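Local atomic coordinates of Plm1 (Streptomyces sp. HK803, PDB entry 4HXY), a protein that probably reduces a beta-keto intermediate with NADPH, acting as the ketoreductase domain of the first module of the phoslactomycin polyketide synthase. Residues G278-V283 against G367-E372; P101-R106 against R349-K354; G235-A238 against T242-A245; V412-F417 against P428-F433. All blocks are in the same frame, centred on the assembly; numbering follows the deposited sequence.

Interaction 1: G278-V283 against G367-E372; sequences GVVRDV and GGMLTE. With NDP (NADPH dihydro-nicotinamide-adenine-dinucleotide phosphate), chain C.
The backbone N of M369 gives its hydrogen to O1N of the NADPH diphosphate, at 2.9 Å from N to O1N, and this bond holds the backbone at M369, whose side chain lies between the cofactor and segment 278-283. Just before it, G368 passes so close to the same phosphate that a beta carbon there would run into O1N. Beyond CG the M369 chain is extended. CG packs on the bridging oxygen O3, SD meets V280 CG1 at 3.6 Å, and CE ends against C2D of the nicotinamide ribose, 3.5 Å away. The far side of CE lies along the backbone of the other segment, with V279 C 3.7 Å from it. V280 places CG1 between its own N and carbonyl carbon (chi1 65°), which turns that methyl to the sulfur. With an alanine in place of M369, V280 CG1 and the ribose carbon C2D would probably lose their shared partner, opening a gap between cofactor and loop. At the start of segment 278-283, G278 N makes a weak hydrogen bond to O4B of the adenine ribose, while L370 CD1 lies 3.4 Å from the carboxamide oxygen O7N. Y335, itself hydrogen-bonded to the cofactor, touches both V280 and M369. Two loops following the strands 270-275 and 357-361, closing over NADPH from the strand ends, make a dinucleotide site of the Rossmann-fold short-chain dehydrogenase/reductase type.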
loop_
_atom_site.group_PDB
_atom_site.type_symbol
_atom_site.label_atom_id
_atom_site.label_comp_id
_atom_site.label_asym_id
_atom_site.label_seq_id
_atom_site.Cartn_x
_atom_site.Cartn_y
_atom_site.Cartn_z
ATOM N N GLY A 278 -10.349 -2.221 -7.673
ATOM C CA GLY A 278 -9.356 -3.161 -7.188
ATOM C C GLY A 278 -9.902 -4.571 -7.135
ATOM O O GLY A 278 -11.112 -4.801 -7.266
ATOM N N VAL A 279 -8.987 -5.509 -6.965
ATOM C CA VAL A 279 -9.316 -6.920 -6.808
ATOM C C VAL A 279 -8.481 -7.472 -5.678
ATOM O O VAL A 279 -7.433 -6.908 -5.339
ATOM C CB VAL A 279 -9.055 -7.764 -8.075
ATOM C CG1 VAL A 279 -9.890 -7.201 -9.256
ATOM C CG2 VAL A 279 -7.594 -7.804 -8.433
ATOM N N VAL A 280 -8.941 -8.566 -5.090
ATOM C CA VAL A 280 -8.122 -9.246 -4.064
ATOM C C VAL A 280 -8.132 -10.737 -4.314
ATOM O O VAL A 280 -9.193 -11.324 -4.584
ATOM C CB VAL A 280 -8.558 -8.946 -2.611
ATOM C CG1 VAL A 280 -9.941 -9.471 -2.308
ATOM C CG2 VAL A 280 -7.544 -9.516 -1.618
ATOM N N ARG A 281 -6.947 -11.343 -4.260
ATOM C CA ARG A 281 -6.802 -12.779 -4.420
ATOM C C ARG A 281 -5.939 -13.322 -3.289
ATOM O O ARG A 281 -5.185 -12.586 -2.664
ATOM C CB ARG A 281 -6.158 -13.106 -5.770
ATOM C CG ARG A 281 -6.998 -12.667 -6.982
ATOM C CD ARG A 281 -8.291 -13.453 -7.093
ATOM N NE ARG A 281 -9.070 -13.034 -8.266
ATOM C CZ ARG A 281 -10.160 -12.267 -8.244
ATOM N NH1 ARG A 281 -10.680 -11.827 -7.096
ATOM N NH2 ARG A 281 -10.752 -11.946 -9.393
ATOM N N ASP A 282 -6.099 -14.608 -3.023
ATOM C CA ASP A 282 -5.349 -15.328 -1.986
ATOM C C ASP A 282 -4.407 -16.306 -2.691
ATOM O O ASP A 282 -4.804 -17.414 -3.045
ATOM C CB ASP A 282 -6.339 -16.066 -1.083
ATOM C CG ASP A 282 -5.668 -16.893 0.007
ATOM O OD1 ASP A 282 -4.450 -16.752 0.225
ATOM O OD2 ASP A 282 -6.382 -17.702 0.650
ATOM N N VAL A 283 -3.179 -15.858 -2.933
ATOM C CA VAL A 283 -2.168 -16.629 -3.652
ATOM C C VAL A 283 -0.810 -16.392 -2.989
ATOM O O VAL A 283 -0.346 -15.255 -2.922
ATOM C CB VAL A 283 -2.093 -16.204 -5.143
ATOM C CG1 VAL A 283 -1.202 -17.157 -5.946
ATOM C CG2 VAL A 283 -3.502 -16.130 -5.740
ATOM N N GLY A 367 -20.803 -5.913 2.915
ATOM C CA GLY A 367 -20.660 -6.368 1.523
ATOM C C GLY A 367 -19.394 -5.884 0.849
ATOM O O GLY A 367 -18.686 -5.023 1.371
ATOM N N GLY A 368 -19.120 -6.452 -0.320
ATOM C CA GLY A 368 -17.924 -6.132 -1.085
ATOM C C GLY A 368 -17.040 -7.363 -1.189
ATOM O O GLY A 368 -17.518 -8.461 -1.503
ATOM N N MET A 369 -15.749 -7.174 -0.916
ATOM C CA MET A 369 -14.757 -8.242 -1.042
ATOM C C MET A 369 -14.942 -9.357 -0.029
ATOM O O MET A 369 -14.636 -10.521 -0.320
ATOM C CB MET A 369 -13.347 -7.676 -0.872
ATOM C CG MET A 369 -12.864 -6.954 -2.069
ATOM S SD MET A 369 -11.283 -6.155 -1.773
ATOM C CE MET A 369 -10.888 -5.672 -3.466
ATOM N N LEU A 370 -15.417 -9.001 1.159
ATOM C CA LEU A 370 -15.470 -9.951 2.269
ATOM C C LEU A 370 -16.768 -10.742 2.263
ATOM O O LEU A 370 -17.857 -10.171 2.145
ATOM C CB LEU A 370 -15.316 -9.229 3.603
ATOM C CG LEU A 370 -14.064 -8.356 3.745
ATOM C CD1 LEU A 370 -14.029 -7.727 5.117
ATOM C CD2 LEU A 370 -12.797 -9.152 3.486
ATOM N N THR A 371 -16.635 -12.059 2.383
ATOM C CA THR A 371 -17.770 -12.954 2.565
ATOM C C THR A 371 -18.094 -13.041 4.057
ATOM O O THR A 371 -17.314 -12.581 4.900
ATOM C CB THR A 371 -17.455 -14.366 2.027
ATOM O OG1 THR A 371 -16.327 -14.916 2.728
ATOM C CG2 THR A 371 -17.135 -14.315 0.536
ATOM N N GLU A 372 -19.244 -13.629 4.374
ATOM C CA GLU A 372 -19.641 -13.885 5.761
ATOM C C GLU A 372 -18.544 -14.638 6.517
ATOM O O GLU A 372 -18.224 -14.292 7.659
ATOM C CB GLU A 372 -20.945 -14.692 5.800
HETATM P PA NDP C . -15.659 -4.858 -4.666
HETATM O O1A NDP C . -17.090 -4.925 -4.251
HETATM O O2A NDP C . -15.071 -6.028 -5.396
HETATM O O5B NDP C . -15.435 -3.550 -5.554
HETATM C C5B NDP C . -14.319 -3.457 -6.416
HETATM C C4B NDP C . -14.732 -2.682 -7.633
HETATM O O4B NDP C . -13.632 -2.514 -8.504
HETATM C C3B NDP C . -15.793 -3.381 -8.450
HETATM O O3B NDP C . -16.832 -2.421 -8.723
HETATM C C2B NDP C . -15.102 -3.798 -9.728
HETATM O O2B NDP C . -16.114 -3.785 -10.713
HETATM C C1B NDP C . -14.057 -2.692 -9.838
HETATM N N9A NDP C . -12.926 -2.950 -10.720
HETATM C C8A NDP C . -12.011 -3.979 -10.659
HETATM N N7A NDP C . -11.140 -3.851 -11.683
HETATM C C5A NDP C . -11.474 -2.724 -12.392
HETATM C C6A NDP C . -10.941 -2.101 -13.508
HETATM N N6A NDP C . -9.875 -2.536 -14.173
HETATM N N1A NDP C . -11.564 -0.957 -13.975
HETATM C C2A NDP C . -12.669 -0.425 -13.321
HETATM N N3A NDP C . -13.210 -1.035 -12.219
HETATM C C4A NDP C . -12.599 -2.165 -11.772
HETATM O O3 NDP C . -14.703 -4.596 -3.397
HETATM P PN NDP C . -14.933 -3.608 -2.179
HETATM O O1N NDP C . -14.861 -4.434 -0.952
HETATM O O2N NDP C . -16.075 -2.690 -2.352
HETATM O O5D NDP C . -13.558 -2.795 -2.118
HETATM C C5D NDP C . -13.335 -1.659 -2.912
HETATM C C4D NDP C . -11.959 -1.106 -2.577
HETATM O O4D NDP C . -11.797 -0.989 -1.174
HETATM C C3D NDP C . -10.850 -2.012 -3.058
HETATM O O3D NDP C . -9.881 -1.249 -3.711
HETATM C C2D NDP C . -10.264 -2.614 -1.798
HETATM O O2D NDP C . -8.895 -2.943 -1.921
HETATM C C1D NDP C . -10.564 -1.546 -0.767
HETATM N N1N NDP C . -10.715 -2.109 0.581
HETATM C C2N NDP C . -11.812 -2.854 0.909
HETATM C C3N NDP C . -11.911 -3.534 2.125
HETATM C C7N NDP C . -13.131 -4.276 2.507
HETATM O O7N NDP C . -13.182 -4.710 3.813
HETATM N N7N NDP C . -14.128 -4.581 1.690
HETATM C C4N NDP C . -10.937 -3.169 3.213
HETATM C C5N NDP C . -9.786 -2.338 2.755
HETATM C C6N NDP C . -9.730 -1.826 1.479
HETATM P P2B NDP C . -15.952 -4.468 -12.151
HETATM O O1X NDP C . -17.325 -4.356 -12.774
HETATM O O2X NDP C . -15.512 -5.932 -12.011
HETATM O O3X NDP C . -14.918 -3.770 -12.933
#

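Interaction 2: P101-R106 against R349-K354; sequences PAADVR and RREQGK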
loop_
_atom_site.group_PDB
_atom_site.type_symbol
_atom_site.label_atom_id
_atom_site.label_comp_id
_atom_site.label_asym_id
_atom_site.label_seq_id
_atom_site.Cartn_x
_atom_site.Cartn_y
_atom_site.Cartn_z
ATOM N N PRO A 101 13.815 11.695 0.449
ATOM C CA PRO A 101 13.630 11.906 -0.968
ATOM C C PRO A 101 12.154 11.953 -1.362
ATOM O O PRO A 101 11.270 11.649 -0.549
ATOM C CB PRO A 101 14.290 10.680 -1.588
ATOM C CG PRO A 101 14.134 9.619 -0.567
ATOM C CD PRO A 101 14.290 10.323 0.739
ATOM N N ALA A 102 11.911 12.330 -2.610
ATOM C CA ALA A 102 10.566 12.329 -3.168
ATOM C C ALA A 102 10.076 10.887 -3.319
ATOM O O ALA A 102 10.870 9.982 -3.580
ATOM C CB ALA A 102 10.556 13.033 -4.507
ATOM N N ALA A 103 8.771 10.684 -3.182
ATOM C CA ALA A 103 8.176 9.337 -3.208
ATOM C C ALA A 103 8.363 8.640 -4.557
ATOM O O ALA A 103 8.205 9.276 -5.634
ATOM C CB ALA A 103 6.683 9.411 -2.838
ATOM N N ASP A 104 8.739 7.355 -4.508
ATOM C CA ASP A 104 8.812 6.498 -5.686
ATOM C C ASP A 104 7.690 5.486 -5.498
ATOM O O ASP A 104 7.757 4.645 -4.596
ATOM C CB ASP A 104 10.181 5.803 -5.765
ATOM C CG ASP A 104 10.328 4.852 -6.948
ATOM O OD1 ASP A 104 9.348 4.278 -7.458
ATOM O OD2 ASP A 104 11.496 4.628 -7.351
ATOM N N VAL A 105 6.648 5.596 -6.322
ATOM C CA VAL A 105 5.449 4.778 -6.145
ATOM C C VAL A 105 5.782 3.302 -6.321
ATOM O O VAL A 105 5.372 2.462 -5.520
ATOM C CB VAL A 105 4.332 5.240 -7.107
ATOM C CG1 VAL A 105 3.182 4.214 -7.200
ATOM C CG2 VAL A 105 3.837 6.621 -6.683
ATOM N N ARG A 106 6.539 2.976 -7.359
ATOM C CA ARG A 106 6.835 1.569 -7.629
ATOM C C ARG A 106 7.748 0.939 -6.570
ATOM O O ARG A 106 7.577 -0.222 -6.207
ATOM C CB ARG A 106 7.370 1.408 -9.040
ATOM C CG ARG A 106 6.269 1.753 -10.043
ATOM C CD ARG A 106 6.635 1.405 -11.452
ATOM N NE ARG A 106 5.702 1.982 -12.422
ATOM C CZ ARG A 106 4.460 1.549 -12.676
ATOM N NH1 ARG A 106 3.737 2.167 -13.601
ATOM N NH2 ARG A 106 3.925 0.511 -12.035
ATOM N N ARG A 349 1.746 12.974 -4.671
ATOM C CA ARG A 349 0.852 14.008 -5.183
ATOM C C ARG A 349 0.878 15.238 -4.269
ATOM O O ARG A 349 0.909 16.379 -4.747
ATOM C CB ARG A 349 -0.575 13.420 -5.341
ATOM C CG ARG A 349 -1.588 14.368 -5.919
ATOM C CD ARG A 349 -2.881 13.630 -6.348
ATOM N NE ARG A 349 -3.887 14.571 -6.821
ATOM C CZ ARG A 349 -4.139 14.863 -8.087
ATOM N NH1 ARG A 349 -3.483 14.257 -9.058
ATOM N NH2 ARG A 349 -5.076 15.762 -8.368
ATOM N N ARG A 350 0.887 15.022 -2.952
ATOM C CA ARG A 350 1.014 16.136 -2.005
ATOM C C ARG A 350 2.339 16.896 -2.150
ATOM O O ARG A 350 2.348 18.130 -2.011
ATOM C CB ARG A 350 0.813 15.683 -0.574
ATOM C CG ARG A 350 -0.606 15.257 -0.288
ATOM C CD ARG A 350 -0.897 15.151 1.205
ATOM N NE ARG A 350 -0.017 14.215 1.897
ATOM C CZ ARG A 350 -0.257 12.908 2.060
ATOM N NH1 ARG A 350 -1.375 12.344 1.596
ATOM N NH2 ARG A 350 0.623 12.144 2.702
ATOM N N GLU A 351 3.409 16.186 -2.482
ATOM C CA GLU A 351 4.733 16.794 -2.713
ATOM C C GLU A 351 4.687 17.724 -3.924
ATOM O O GLU A 351 5.443 18.705 -4.006
ATOM C CB GLU A 351 5.815 15.706 -2.910
ATOM C CG GLU A 351 6.140 15.000 -1.629
ATOM C CD GLU A 351 7.044 13.764 -1.771
ATOM O OE1 GLU A 351 7.269 13.232 -2.887
ATOM O OE2 GLU A 351 7.521 13.308 -0.709
ATOM N N GLN A 352 3.773 17.420 -4.831
ATOM C CA GLN A 352 3.545 18.204 -6.042
ATOM C C GLN A 352 2.522 19.326 -5.797
ATOM O O GLN A 352 2.075 19.975 -6.730
ATOM C CB GLN A 352 3.121 17.264 -7.188
ATOM C CG GLN A 352 4.197 16.262 -7.556
ATOM C CD GLN A 352 3.753 15.163 -8.530
ATOM O OE1 GLN A 352 2.567 14.959 -8.775
ATOM N NE2 GLN A 352 4.732 14.421 -9.062
ATOM N N GLY A 353 2.127 19.532 -4.549
ATOM C CA GLY A 353 1.263 20.643 -4.197
ATOM C C GLY A 353 -0.204 20.367 -4.458
ATOM O O GLY A 353 -1.016 21.299 -4.527
ATOM N N LYS A 354 -0.561 19.089 -4.570
ATOM C CA LYS A 354 -1.933 18.696 -4.876
ATOM C C LYS A 354 -2.563 17.955 -3.700
ATOM O O LYS A 354 -1.859 17.320 -2.922
ATOM C CB LYS A 354 -1.951 17.806 -6.097
ATOM C CG LYS A 354 -1.456 18.478 -7.388
ATOM C CD LYS A 354 -1.402 17.480 -8.520
ATOM C CE LYS A 354 -0.724 18.051 -9.767
ATOM N NZ LYS A 354 -1.281 19.384 -10.171
HETATM O O HOH W 1 8.511 11.242 0.105
#
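E351 is the side chain that spans the gap to A102 and A103, and it can be followed outward from the last turn of helix 333-351. CB leaves the helix in the direction of segment 101-106, and CG, anti to the carbonyl carbon (chi1 -72°), continues the line. These two carbons serve as a spacer, and the chain stays extended until the carboxylate arrives beside the peptide between A102 and A103. There CD comes within 3.8 Å of A103 N. OE1 does the real work: it accepts the hydrogen of A103 N at 3.0 Å between N and OE1, nearly straight at 170°, using its syn lone pair. The same OE1 rests against A102 CA at 3.4 Å and has the methyl carbons A102 CB and A103 CB close by. The glutamate sits where its helix stops. A Schellman motif with G353 as C-prime residue closes the end, K354 N bonding to R349 O and G353 N to R350 O. On the other side the chain is about to begin a helix of its own, 105-120, whose N-cap D104 bonds through OD1 to A107 N. As in other modular ketoreductases, the contact probably links the structural subdomain to the catalytic, cofactor-binding one. A water donates to P101 O, 2.9 Å from that oxygen; it lies so near E351 OE2 that a bond to the carboxylate is doubtful. The methyl of A103 also packs on R347 and R348 of the glutamate's own helix.

Interaction 3: G235-A238 against T242-A245; sequences GIRA and TAEA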
loop_
_atom_site.group_PDB
_atom_site.type_symbol
_atom_site.label_atom_id
_atom_site.label_comp_id
_atom_site.label_asym_id
_atom_site.label_seq_id
_atom_site.Cartn_x
_atom_site.Cartn_y
_atom_site.Cartn_z
ATOM N N GLY A 235 -31.575 4.820 -6.029
ATOM C CA GLY A 235 -31.420 5.372 -4.689
ATOM C C GLY A 235 -30.634 6.664 -4.637
ATOM O O GLY A 235 -30.987 7.570 -3.891
ATOM N N ILE A 236 -29.563 6.744 -5.429
ATOM C CA ILE A 236 -28.768 7.964 -5.562
ATOM C C ILE A 236 -29.546 9.077 -6.266
ATOM O O ILE A 236 -29.478 10.238 -5.873
ATOM C CB ILE A 236 -27.490 7.719 -6.400
ATOM C CG1 ILE A 236 -26.527 6.781 -5.685
ATOM C CG2 ILE A 236 -26.788 9.027 -6.696
ATOM C CD1 ILE A 236 -25.356 6.348 -6.585
ATOM N N ARG A 237 -30.281 8.717 -7.318
ATOM C CA ARG A 237 -30.996 9.719 -8.122
ATOM C C ARG A 237 -32.111 10.448 -7.363
ATOM O O ARG A 237 -32.525 11.543 -7.754
ATOM C CB ARG A 237 -31.541 9.088 -9.393
ATOM C CG ARG A 237 -30.472 8.926 -10.454
ATOM C CD ARG A 237 -30.958 8.064 -11.585
ATOM N NE ARG A 237 -29.903 7.853 -12.563
ATOM C CZ ARG A 237 -29.811 6.812 -13.384
ATOM N NH1 ARG A 237 -30.722 5.840 -13.370
ATOM N NH2 ARG A 237 -28.796 6.739 -14.233
ATOM N N ALA A 238 -32.565 9.861 -6.266
ATOM C CA ALA A 238 -33.551 10.520 -5.396
ATOM C C ALA A 238 -33.077 11.835 -4.725
ATOM O O ALA A 238 -33.907 12.617 -4.264
ATOM C CB ALA A 238 -34.016 9.547 -4.347
ATOM N N THR A 242 -27.284 14.347 -10.675
ATOM C CA THR A 242 -27.452 13.340 -11.689
ATOM C C THR A 242 -26.465 12.224 -11.370
ATOM O O THR A 242 -25.465 12.433 -10.689
ATOM C CB THR A 242 -27.243 13.897 -13.110
ATOM O OG1 THR A 242 -25.881 14.220 -13.329
ATOM C CG2 THR A 242 -28.107 15.146 -13.343
ATOM N N ALA A 243 -26.777 11.027 -11.808
ATOM C CA ALA A 243 -25.887 9.895 -11.563
ATOM C C ALA A 243 -25.967 8.934 -12.719
ATOM O O ALA A 243 -27.034 8.760 -13.332
ATOM C CB ALA A 243 -26.259 9.201 -10.314
ATOM N N GLU A 244 -24.835 8.307 -13.009
ATOM C CA GLU A 244 -24.760 7.331 -14.064
ATOM C C GLU A 244 -23.675 6.337 -13.703
ATOM O O GLU A 244 -22.726 6.684 -12.985
ATOM C CB GLU A 244 -24.515 8.005 -15.418
ATOM C CG GLU A 244 -23.109 8.125 -15.922
ATOM C CD GLU A 244 -23.046 8.589 -17.400
ATOM O OE1 GLU A 244 -23.003 9.819 -17.635
ATOM O OE2 GLU A 244 -23.003 7.722 -18.320
ATOM N N ALA A 245 -23.824 5.108 -14.182
ATOM C CA ALA A 245 -22.738 4.133 -14.097
ATOM C C ALA A 245 -22.145 4.000 -15.475
ATOM O O ALA A 245 -22.886 3.829 -16.470
ATOM C CB ALA A 245 -23.220 2.800 -13.559
HETATM O O HOH W 2 -29.394 10.946 -13.299
#
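At the edge of the R237 guanidinium, close to its plane, lies a single acceptor, the carbonyl oxygen of A243. The arginine grips it side-on with two nitrogens: NH2 stands 2.8 Å from A243 O, and NE reaches the same oxygen from 3.1 Å with a more bent bond (139°). Both donors approach from one face of the carbonyl plane, NE well above it and NH2 less tilted. R237 gets there by running extended from CG to NE out of the last turn of helix 229-237, so its chain bridges to the strand. A water adds a second link, accepting from A243 N at 3.0 Å and, weakly, from R237 NE. On the buried side the contact is apolar. I236 turns CG2 onto A243 CB, 3.7 Å away, and the isoleucine goes on to pack against I216 and L218 of strand 215-220 and against A204 and A208 of helix 198-210. This is the return from helix to strand in a Rossmann beta-alpha-beta unit, 215-220, 229-237 and 242-247. T242 and E244 use their backbones to pair with strand 215-220, which turns the N and O of A243 toward the other side. The outward-facing carbonyl therefore receives two hydrogens from one charged group and the amide is met by water, so the backbone polarity at this strand edge is satisfied by a side chain and solvent rather than by another strand.

Interaction 4: V412-F417 against P428-F433; sequences VTWSRF and PLFGSF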
loop_
_atom_site.group_PDB
_atom_site.type_symbol
_atom_site.label_atom_id
_atom_site.label_comp_id
_atom_site.label_asym_id
_atom_site.label_seq_id
_atom_site.Cartn_x
_atom_site.Cartn_y
_atom_site.Cartn_z
ATOM N N VAL A 412 -9.190 -2.868 15.670
ATOM C CA VAL A 412 -8.227 -3.903 16.034
ATOM C C VAL A 412 -8.348 -4.201 17.520
ATOM O O VAL A 412 -8.374 -3.280 18.335
ATOM C CB VAL A 412 -6.777 -3.469 15.756
ATOM C CG1 VAL A 412 -5.789 -4.613 16.107
ATOM C CG2 VAL A 412 -6.606 -3.063 14.283
ATOM N N THR A 413 -8.441 -5.488 17.850
ATOM C CA THR A 413 -8.355 -5.940 19.234
ATOM C C THR A 413 -6.963 -6.572 19.384
ATOM O O THR A 413 -6.731 -7.708 18.961
ATOM C CB THR A 413 -9.493 -6.947 19.558
ATOM O OG1 THR A 413 -10.770 -6.308 19.364
ATOM C CG2 THR A 413 -9.390 -7.460 20.990
ATOM N N TRP A 414 -6.046 -5.804 19.957
ATOM C CA TRP A 414 -4.630 -6.123 19.959
ATOM C C TRP A 414 -4.315 -7.430 20.691
ATOM O O TRP A 414 -3.408 -8.140 20.282
ATOM C CB TRP A 414 -3.802 -4.952 20.514
ATOM C CG TRP A 414 -3.876 -3.796 19.589
ATOM C CD1 TRP A 414 -4.628 -2.667 19.743
ATOM C CD2 TRP A 414 -3.244 -3.694 18.328
ATOM N NE1 TRP A 414 -4.484 -1.850 18.644
ATOM C CE2 TRP A 414 -3.637 -2.465 17.757
ATOM C CE3 TRP A 414 -2.379 -4.519 17.617
ATOM C CZ2 TRP A 414 -3.162 -2.043 16.524
ATOM C CZ3 TRP A 414 -1.919 -4.101 16.390
ATOM C CH2 TRP A 414 -2.322 -2.886 15.847
ATOM N N SER A 415 -5.077 -7.750 21.745
ATOM C CA SER A 415 -4.864 -8.987 22.504
ATOM C C SER A 415 -5.064 -10.241 21.641
ATOM O O SER A 415 -4.431 -11.257 21.906
ATOM C CB SER A 415 -5.811 -9.045 23.721
ATOM O OG SER A 415 -7.150 -9.049 23.290
ATOM N N ARG A 416 -5.946 -10.174 20.642
ATOM C CA ARG A 416 -6.121 -11.259 19.674
ATOM C C ARG A 416 -5.218 -11.096 18.450
ATOM O O ARG A 416 -4.684 -12.074 17.916
ATOM C CB ARG A 416 -7.556 -11.335 19.153
ATOM C CG ARG A 416 -8.644 -11.651 20.150
ATOM C CD ARG A 416 -10.012 -11.569 19.442
ATOM N NE ARG A 416 -11.129 -11.940 20.312
ATOM C CZ ARG A 416 -12.298 -12.454 19.897
ATOM N NH1 ARG A 416 -13.247 -12.755 20.787
ATOM N NH2 ARG A 416 -12.536 -12.689 18.605
ATOM N N PHE A 417 -5.078 -9.870 17.972
ATOM C CA PHE A 417 -4.332 -9.646 16.729
ATOM C C PHE A 417 -2.850 -10.013 16.852
ATOM O O PHE A 417 -2.300 -10.677 15.977
ATOM C CB PHE A 417 -4.466 -8.173 16.310
ATOM C CG PHE A 417 -3.683 -7.817 15.083
ATOM C CD1 PHE A 417 -4.250 -7.931 13.833
ATOM C CD2 PHE A 417 -2.372 -7.374 15.181
ATOM C CE1 PHE A 417 -3.516 -7.613 12.696
ATOM C CE2 PHE A 417 -1.642 -7.078 14.045
ATOM C CZ PHE A 417 -2.227 -7.181 12.811
ATOM N N PRO A 428 8.723 -6.338 15.398
ATOM C CA PRO A 428 8.964 -5.119 16.173
ATOM C C PRO A 428 8.080 -3.938 15.743
ATOM O O PRO A 428 8.053 -2.922 16.428
ATOM C CB PRO A 428 10.440 -4.833 15.914
ATOM C CG PRO A 428 10.741 -5.481 14.632
ATOM C CD PRO A 428 9.880 -6.718 14.578
ATOM N N LEU A 429 7.374 -4.088 14.618
ATOM C CA LEU A 429 6.476 -3.047 14.113
ATOM C C LEU A 429 5.434 -2.616 15.143
ATOM O O LEU A 429 5.076 -1.435 15.190
ATOM C CB LEU A 429 5.776 -3.553 12.843
ATOM C CG LEU A 429 4.872 -2.562 12.113
ATOM C CD1 LEU A 429 5.676 -1.446 11.442
ATOM C CD2 LEU A 429 4.013 -3.292 11.086
ATOM N N PHE A 430 4.951 -3.560 15.958
ATOM C CA PHE A 430 3.853 -3.307 16.871
ATOM C C PHE A 430 4.286 -3.181 18.328
ATOM O O PHE A 430 3.479 -3.374 19.237
ATOM C CB PHE A 430 2.842 -4.435 16.753
ATOM C CG PHE A 430 2.184 -4.519 15.428
ATOM C CD1 PHE A 430 1.338 -3.506 15.016
ATOM C CD2 PHE A 430 2.387 -5.605 14.584
ATOM C CE1 PHE A 430 0.701 -3.567 13.797
ATOM C CE2 PHE A 430 1.742 -5.660 13.357
ATOM C CZ PHE A 430 0.907 -4.642 12.974
ATOM N N GLY A 431 5.544 -2.806 18.553
ATOM C CA GLY A 431 6.045 -2.627 19.925
ATOM C C GLY A 431 5.158 -1.827 20.874
ATOM O O GLY A 431 5.056 -2.144 22.062
ATOM N N SER A 432 4.477 -0.806 20.353
ATOM C CA SER A 432 3.667 0.080 21.184
ATOM C C SER A 432 2.362 -0.573 21.684
ATOM O O SER A 432 1.684 -0.026 22.557
ATOM C CB SER A 432 3.354 1.367 20.430
ATOM O OG SER A 432 2.459 1.138 19.354
ATOM N N PHE A 433 2.040 -1.747 21.147
ATOM C CA PHE A 433 0.862 -2.524 21.553
ATOM C C PHE A 433 1.216 -3.750 22.406
ATOM O O PHE A 433 0.334 -4.514 22.803
ATOM C CB PHE A 433 0.043 -2.919 20.310
ATOM C CG PHE A 433 -0.367 -1.731 19.493
ATOM C CD1 PHE A 433 -1.444 -0.937 19.889
ATOM C CD2 PHE A 433 0.357 -1.360 18.382
ATOM C CE1 PHE A 433 -1.791 0.191 19.168
ATOM C CE2 PHE A 433 0.024 -0.235 17.660
ATOM C CZ PHE A 433 -1.057 0.536 18.039
#
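W414 and F433 both set their CG anti to the carbonyl carbon, W414 with chi1 -67°, and these matching rotations lay the indole and the phenyl ring on each other. F417, one turn further along helix 414-421, has its CG on the other side, opposite the backbone N (chi1 177°), a rotation that directs its ring to F430. The W414-F433 pair is a face-to-face stack, the centroid of the six-membered indole ring and that of F433 being 3.8 Å apart and the planes tilted by only 14°. F433 CD1 lies 3.4 Å from W414 NE1; with the planes almost parallel, the indole N-H runs along the phenyl ring and not into its face. The opposite face of the indole is filled by V412 CG1, 3.4 Å above its centre, which makes a sandwich of three side chains. F430 meets the far rim of the indole obliquely, its CD1 3.6 Å from W414 CZ3. Its face receives the edge of F417 in a T-shaped pair, with F417 CE2 3.7 Å from F430 CZ. An alanine in place of W414 would probably leave F433 without its stacking partner and free to turn, with a gap between V412 and F433. W327 and F421 extend the aromatic cluster around F417 and F430, and F433 also touches L173 of strand 167-175. No hydrogen bond crosses between the two segments; the short 3-10 stretch near the C terminus is held to the start of helix 414-421 by ring packing, through dispersion and the complementary charge of edges and faces.

How the interactions relate
Starting from the N terminus, interaction 2 opens first at 101-106 and closes only at 349-354, a loop of 242 intervening residues. Interaction 3 lies wholly inside that loop, a tight turn from helix 229-237 into strand 242-247. Interaction 1 opens at 278-283, still within the loop, but closes at 367-372, after interaction 2 has ended, so the two cross; their centres lie on opposite sides of the chain's centre, 29 Å apart. Interaction 4 follows in series. None touch. Together they join the N-terminal region to helix 333-351, tighten one Rossmann unit, bring two cofactor loops together and fold the C-terminal tail onto helix 414-421.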